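Local coordinates for protein lyase/mutase (Burkholderia cenocepacia, PDB 4LSB) that belongs to the phosphoenolpyruvate phosphomutase family of TIM-barrel proteins, is named a lyase/mutase, and holds a magnesium ion, at residues G105-T110 and A146-A151; P158-A163 and V236-V241. All coordinates share one frame; numbering follows the deposited sequence.

In the fold
Following the chain from the N terminus, the first of the four segments lies on helix 104-116, followed by strand 121-125 and helix 138-153; contact 1 closes this loop by packing the two helices side by side on the outside of the barrel. Strand 160-164 follows directly and opens contact 2, which closes much later at strand 238-240, after strands 192-194 and 215-218. The two loops are therefore in series and neither encloses the other. The centres of contact 1 and contact 2 lie about 17 Å apart. The contacts nevertheless touch: L161 packs outward on A148 and V149, while T160 and T162 turn inward. Contact 1 joins outer helices; contact 2 ties strands 160-164 and 238-240 across the interior.

Contact 1. Residues G105-T110 and A146-A151; sequences GTVAET and AAAVDA
The helical turns of G105-T110 and A146-A151 run in roughly the same direction, their axes 7.8 Å apart at closest approach and crossing at -32°. The backbones draw nearest at A108 and A148, whose CA atoms are 4.7 Å apart, a close spacing that suits alanine on both helices. The methyl of A108 lies alongside two alanines one turn apart on the other helix: its CB is 4.3 Å from CB of A147 and 4.2 Å from CB of A151. The same methyl also rests 3.6 Å from the backbone O of A147, and in return CB of A151 sits 3.7 Å from the carbonyl O of A108, so methyl groups lie against main chain on both helices. V107 supplies the larger side chain on the barrel side. With CG1 anti to the backbone N (chi1 170°), that branch extends toward the partner helix and meets CB of A148 at 3.6 Å. Behind this layer A148 also touches L161 of strand 160-164, while I111, one turn beyond V107, continues the packing over A148 and A151. Alanine suits these places because a single methyl fills the seam without forcing the helices apart, and valine suits the barrel side, where its branch reaches across to A148. The join is made of van der Waals contacts, methyl on methyl and methyl on carbonyl oxygen, which implies that closeness of fit holds these neighbouring barrel helices together.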
ATOM      1  N   GLY B 105     -25.066   8.853  20.390  1.00 26.84           N
ATOM      2  CA  GLY B 105     -25.319   7.425  20.298  1.00 25.11           C
ATOM      3  C   GLY B 105     -24.594   6.791  19.128  1.00 24.56           C
ATOM      4  O   GLY B 105     -24.213   5.611  19.164  1.00 23.68           O
ATOM      5  N   THR B 106     -24.366   7.573  18.087  1.00 24.05           N
ATOM      6  CA  THR B 106     -23.653   7.067  16.977  1.00 25.09           C
ATOM      7  C   THR B 106     -22.163   6.869  17.343  1.00 24.05           C
ATOM      8  O   THR B 106     -21.558   5.845  17.021  1.00 21.10           O
ATOM      9  CB  THR B 106     -23.736   8.021  15.778  1.00 28.03           C
ATOM     10  OG1 THR B 106     -25.120   8.211  15.437  1.00 33.33           O
ATOM     11  CG2 THR B 106     -22.993   7.415  14.622  1.00 27.99           C
ATOM     12  N   VAL B 107     -21.600   7.907  17.930  1.00 23.44           N
ATOM     13  CA  VAL B 107     -20.250   7.859  18.480  1.00 20.93           C
ATOM     14  C   VAL B 107     -20.079   6.630  19.404  1.00 21.66           C
ATOM     15  O   VAL B 107     -19.141   5.817  19.242  1.00 20.41           O
ATOM     16  CB  VAL B 107     -19.973   9.168  19.232  1.00 20.99           C
ATOM     17  CG1 VAL B 107     -18.651   9.061  20.029  1.00 19.65           C
ATOM     18  CG2 VAL B 107     -19.950  10.332  18.248  1.00 21.36           C
ATOM     19  N   ALA B 108     -21.022   6.472  20.338  1.00 21.19           N
ATOM     20  CA  ALA B 108     -20.961   5.324  21.242  1.00 21.03           C
ATOM     21  C   ALA B 108     -20.974   3.989  20.486  1.00 22.32           C
ATOM     22  O   ALA B 108     -20.178   3.115  20.772  1.00 20.85           O
ATOM     23  CB  ALA B 108     -22.096   5.352  22.244  1.00 21.57           C
ATOM     24  N   GLU B 109     -21.868   3.841  19.520  1.00 23.47           N
ATOM     25  CA  GLU B 109     -21.909   2.618  18.718  1.00 23.30           C
ATOM     26  C   GLU B 109     -20.595   2.416  17.961  1.00 21.73           C
ATOM     27  O   GLU B 109     -20.058   1.321  17.910  1.00 19.26           O
ATOM     28  CB  GLU B 109     -23.074   2.664  17.742  1.00 26.14           C
ATOM     29  CG  GLU B 109     -23.193   1.441  16.848  1.00 28.91           C
ATOM     30  CD  GLU B 109     -23.584   0.148  17.574  1.00 33.13           C
ATOM     31  OE1 GLU B 109     -23.809   0.158  18.813  1.00 32.86           O
ATOM     32  OE2 GLU B 109     -23.663  -0.904  16.887  1.00 38.48           O
ATOM     33  N   THR B 110     -20.061   3.494  17.405  1.00 21.05           N
ATOM     34  CA  THR B 110     -18.773   3.400  16.719  1.00 20.75           C
ATOM     35  C   THR B 110     -17.659   2.853  17.640  1.00 19.82           C
ATOM     36  O   THR B 110     -16.847   1.978  17.244  1.00 20.00           O
ATOM     37  CB  THR B 110     -18.398   4.762  16.106  1.00 20.88           C
ATOM     38  OG1 THR B 110     -19.303   5.059  15.044  1.00 20.71           O
ATOM     39  CG2 THR B 110     -17.009   4.717  15.526  1.00 21.72           C
ATOM     40  N   ALA B 146     -18.510  12.194  26.107  1.00 23.31           N
ATOM     41  CA  ALA B 146     -19.080  11.503  27.256  1.00 22.20           C
ATOM     42  C   ALA B 146     -19.725  10.136  26.877  1.00 21.11           C
ATOM     43  O   ALA B 146     -19.614   9.134  27.596  1.00 19.73           O
ATOM     44  CB  ALA B 146     -20.101  12.390  27.927  1.00 23.13           C
ATOM     45  N   ALA B 147     -20.360  10.101  25.731  1.00 20.43           N
ATOM     46  CA  ALA B 147     -20.981   8.888  25.216  1.00 21.32           C
ATOM     47  C   ALA B 147     -19.905   7.905  24.784  1.00 20.32           C
ATOM     48  O   ALA B 147     -20.062   6.691  24.954  1.00 19.92           O
ATOM     49  CB  ALA B 147     -21.914   9.228  24.035  1.00 22.22           C
ATOM     50  N   ALA B 148     -18.817   8.424  24.214  1.00 20.61           N
ATOM     51  CA  ALA B 148     -17.708   7.558  23.796  1.00 20.32           C
ATOM     52  C   ALA B 148     -17.052   6.938  25.035  1.00 19.98           C
ATOM     53  O   ALA B 148     -16.724   5.774  25.030  1.00 19.21           O
ATOM     54  CB  ALA B 148     -16.666   8.302  22.964  1.00 19.77           C
ATOM     55  N   VAL B 149     -16.897   7.730  26.088  1.00 20.92           N
ATOM     56  CA  VAL B 149     -16.308   7.256  27.323  1.00 21.10           C
ATOM     57  C   VAL B 149     -17.166   6.178  27.963  1.00 21.60           C
ATOM     58  O   VAL B 149     -16.663   5.161  28.459  1.00 21.74           O
ATOM     59  CB  VAL B 149     -16.112   8.460  28.287  1.00 22.09           C
ATOM     60  CG1 VAL B 149     -15.951   7.998  29.751  1.00 22.89           C
ATOM     61  CG2 VAL B 149     -14.927   9.295  27.826  1.00 22.38           C
ATOM     62  N   ASP B 150     -18.477   6.392  27.995  1.00 23.44           N
ATOM     63  CA  ASP B 150     -19.366   5.395  28.584  1.00 23.01           C
ATOM     64  C   ASP B 150     -19.302   4.068  27.844  1.00 21.74           C
ATOM     65  O   ASP B 150     -19.293   3.004  28.474  1.00 21.88           O
ATOM     66  CB  ASP B 150     -20.818   5.859  28.619  1.00 25.20           C
ATOM     67  CG  ASP B 150     -21.051   6.976  29.601  1.00 29.80           C
ATOM     68  OD1 ASP B 150     -20.262   7.133  30.569  1.00 33.55           O
ATOM     69  OD2 ASP B 150     -22.034   7.711  29.385  1.00 30.77           O
ATOM     70  N   ALA B 151     -19.263   4.109  26.515  1.00 21.16           N
ATOM     71  CA  ALA B 151     -19.066   2.899  25.752  1.00 19.71           C
ATOM     72  C   ALA B 151     -17.722   2.258  26.083  1.00 19.29           C
ATOM     73  O   ALA B 151     -17.626   1.053  26.217  1.00 19.01           O
ATOM     74  CB  ALA B 151     -19.122   3.198  24.269  1.00 19.27           C
TER

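Contact 2. Residues P158-A163 and V236-V241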
ATOM      1  N   PRO B 158      -9.408  -2.227  29.330  1.00 21.90           N
ATOM      2  CA  PRO B 158      -9.291  -0.788  29.289  1.00 21.67           C
ATOM      3  C   PRO B 158      -9.166  -0.277  27.842  1.00 21.43           C
ATOM      4  O   PRO B 158      -8.227  -0.624  27.118  1.00 25.55           O
ATOM      5  CB  PRO B 158      -8.007  -0.493  30.075  1.00 23.07           C
ATOM      6  CG  PRO B 158      -7.317  -1.790  30.278  1.00 23.89           C
ATOM      7  CD  PRO B 158      -8.294  -2.900  30.013  1.00 23.20           C
ATOM      8  N   PHE B 159     -10.108   0.528  27.421  1.00 18.74           N
ATOM      9  CA  PHE B 159     -10.089   1.090  26.062  1.00 17.70           C
ATOM     10  C   PHE B 159      -9.557   2.506  26.184  1.00 16.41           C
ATOM     11  O   PHE B 159     -10.066   3.296  27.007  1.00 15.89           O
ATOM     12  CB  PHE B 159     -11.479   1.064  25.441  1.00 17.18           C
ATOM     13  CG  PHE B 159     -11.542   1.597  24.015  1.00 15.90           C
ATOM     14  CD1 PHE B 159     -11.612   2.958  23.761  1.00 16.47           C
ATOM     15  CD2 PHE B 159     -11.570   0.720  22.947  1.00 15.52           C
ATOM     16  CE1 PHE B 159     -11.682   3.417  22.475  1.00 16.06           C
ATOM     17  CE2 PHE B 159     -11.622   1.177  21.668  1.00 16.31           C
ATOM     18  CZ  PHE B 159     -11.678   2.540  21.426  1.00 16.27           C
ATOM     19  N   THR B 160      -8.490   2.801  25.452  1.00 15.22           N
ATOM     20  CA  THR B 160      -7.833   4.103  25.546  1.00 15.31           C
ATOM     21  C   THR B 160      -8.431   5.055  24.537  1.00 14.19           C
ATOM     22  O   THR B 160      -8.174   4.935  23.324  1.00 13.73           O
ATOM     23  CB  THR B 160      -6.325   4.014  25.326  1.00 15.42           C
ATOM     24  OG1 THR B 160      -5.773   3.201  26.354  1.00 15.29           O
ATOM     25  CG2 THR B 160      -5.700   5.403  25.362  1.00 15.35           C
ATOM     26  N   LEU B 161      -9.309   5.942  25.050  1.00 15.42           N
ATOM     27  CA  LEU B 161     -10.010   6.925  24.245  1.00 15.67           C
ATOM     28  C   LEU B 161      -9.210   8.214  24.064  1.00 15.62           C
ATOM     29  O   LEU B 161      -8.881   8.889  25.023  1.00 15.44           O
ATOM     30  CB  LEU B 161     -11.408   7.273  24.758  1.00 16.51           C
ATOM     31  CG  LEU B 161     -12.167   8.310  23.904  1.00 17.22           C
ATOM     32  CD1 LEU B 161     -12.690   7.759  22.595  1.00 16.91           C
ATOM     33  CD2 LEU B 161     -13.342   8.924  24.665  1.00 19.41           C
ATOM     34  N   THR B 162      -8.927   8.526  22.801  1.00 15.19           N
ATOM     35  CA  THR B 162      -8.300   9.802  22.443  1.00 15.62           C
ATOM     36  C   THR B 162      -9.398  10.763  21.974  1.00 16.67           C
ATOM     37  O   THR B 162     -10.131  10.459  21.041  1.00 15.81           O
ATOM     38  CB  THR B 162      -7.229   9.622  21.357  1.00 15.83           C
ATOM     39  OG1 THR B 162      -6.216   8.729  21.791  1.00 14.98           O
ATOM     40  CG2 THR B 162      -6.573  10.952  21.033  1.00 16.10           C
ATOM     41  N   ALA B 163      -9.508  11.923  22.630  1.00 17.54           N
ATOM     42  CA  ALA B 163     -10.413  12.952  22.225  1.00 17.74           C
ATOM     43  C   ALA B 163      -9.613  13.992  21.434  1.00 19.01           C
ATOM     44  O   ALA B 163      -8.561  14.463  21.906  1.00 19.30           O
ATOM     45  CB  ALA B 163     -11.057  13.602  23.448  1.00 18.47           C
ATOM     46  N   VAL B 236       4.895  15.894  26.340  1.00 16.48           N
ATOM     47  CA  VAL B 236       4.128  15.031  25.476  1.00 15.54           C
ATOM     48  C   VAL B 236       4.324  13.585  25.851  1.00 16.04           C
ATOM     49  O   VAL B 236       5.433  13.164  26.225  1.00 15.02           O
ATOM     50  CB  VAL B 236       4.535  15.240  23.998  1.00 15.51           C
ATOM     51  CG1 VAL B 236       3.714  14.356  23.066  1.00 15.31           C
ATOM     52  CG2 VAL B 236       4.282  16.693  23.613  1.00 15.76           C
ATOM     53  N   LYS B 237       3.239  12.807  25.746  1.00 15.53           N
ATOM     54  CA  LYS B 237       3.321  11.378  26.026  1.00 16.22           C
ATOM     55  C   LYS B 237       3.388  10.468  24.780  1.00 15.92           C
ATOM     56  O   LYS B 237       4.006   9.419  24.810  1.00 17.92           O
ATOM     57  CB  LYS B 237       2.116  10.977  26.870  1.00 19.09           C
ATOM     58  CG  LYS B 237       2.139   9.527  27.345  1.00 20.57           C
ATOM     59  CD  LYS B 237       3.400   9.110  28.074  1.00 22.66           C
ATOM     60  CE  LYS B 237       3.636   9.992  29.305  1.00 23.22           C
ATOM     61  NZ  LYS B 237       4.815   9.496  30.062  1.00 24.77           N
ATOM     62  N   ARG B 238       2.695  10.847  23.735  1.00 15.65           N
ATOM     63  CA  ARG B 238       2.534  10.024  22.521  1.00 14.49           C
ATOM     64  C   ARG B 238       2.733  10.855  21.285  1.00 14.59           C
ATOM     65  O   ARG B 238       2.224  11.948  21.182  1.00 13.41           O
ATOM     66  CB  ARG B 238       1.150   9.397  22.469  1.00 14.76           C
ATOM     67  CG  ARG B 238       1.068   8.157  21.586  1.00 14.55           C
ATOM     68  CD  ARG B 238      -0.261   7.431  21.834  1.00 14.85           C
ATOM     69  NE  ARG B 238      -1.359   8.118  21.178  1.00 15.73           N
ATOM     70  CZ  ARG B 238      -2.669   7.964  21.401  1.00 15.51           C
ATOM     71  NH1 ARG B 238      -3.138   7.159  22.295  1.00 16.79           N
ATOM     72  NH2 ARG B 238      -3.531   8.604  20.639  1.00 17.02           N
ATOM     73  N   VAL B 239       3.451  10.306  20.313  1.00 14.07           N
ATOM     74  CA  VAL B 239       3.684  11.002  19.095  1.00 14.05           C
ATOM     75  C   VAL B 239       3.297  10.095  17.927  1.00 14.23           C
ATOM     76  O   VAL B 239       3.790   8.986  17.774  1.00 13.37           O
ATOM     77  CB  VAL B 239       5.167  11.388  18.953  1.00 14.62           C
ATOM     78  CG1 VAL B 239       5.359  12.223  17.690  1.00 14.53           C
ATOM     79  CG2 VAL B 239       5.628  12.162  20.166  1.00 14.37           C
ATOM     80  N   SER B 240       2.390  10.599  17.110  1.00 15.34           N
ATOM     81  CA  SER B 240       1.903   9.885  15.932  1.00 15.14           C
ATOM     82  C   SER B 240       2.327  10.629  14.632  1.00 16.00           C
ATOM     83  O   SER B 240       2.905  11.762  14.665  1.00 14.63           O
ATOM     84  CB  SER B 240       0.359   9.800  16.030  1.00 15.77           C
ATOM     85  OG  SER B 240      -0.246  11.115  15.867  1.00 15.88           O
ATOM     86  N   VAL B 241       2.030  10.015  13.475  1.00 15.55           N
ATOM     87  CA  VAL B 241       2.418  10.613  12.207  1.00 15.20           C
ATOM     88  C   VAL B 241       1.312  10.727  11.130  1.00 15.45           C
ATOM     89  O   VAL B 241       1.594  11.123  10.005  1.00 14.68           O
ATOM     90  CB  VAL B 241       3.651   9.911  11.584  1.00 15.57           C
ATOM     91  CG1 VAL B 241       4.847   9.964  12.531  1.00 16.24           C
ATOM     92  CG2 VAL B 241       3.328   8.490  11.155  1.00 15.35           C
TER
HETATM   93  O   HOH W   1      -5.911   6.034  21.787  1.00 15.93           O
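R238 reaches from strand 238-240 toward strand 160-164, where the side chain of T162 comes to meet it from the opposite direction. From CB its chain sets out with CG anti to the backbone N (chi1 -158°) and bends at chi3, bringing the guanidinium edge to the threonines; on the way the side chain packs against F22 of helix 14-25 and V192 of strand 192-194. NE is taken by OD1 of N216. NH2 donates to OG1 of T162 over 2.9 Å, with an N-H...O angle of 155° and the oxygen 17° out of the guanidinium plane. NH1 bonds NE2 of H26, donates to a water oxygen at 3.0 Å, and has CG2 of T160 at 4.4 Å by the same edge. That water gives a hydrogen bond to the carbonyl O of T160 at 2.9 Å and bonds OG1 of T162 at 2.7 Å, linking backbone, hydroxyl and arginine. Threonine suits the site because its hydroxyl grips the arginine while the T162 side chain also packs on V192 and Y194; arginine has the length to span CA atoms of T162 and R238 10.8 Å apart. Such a polar bridge between non-neighbouring strands belongs to the inward-facing layers of a TIM barrel.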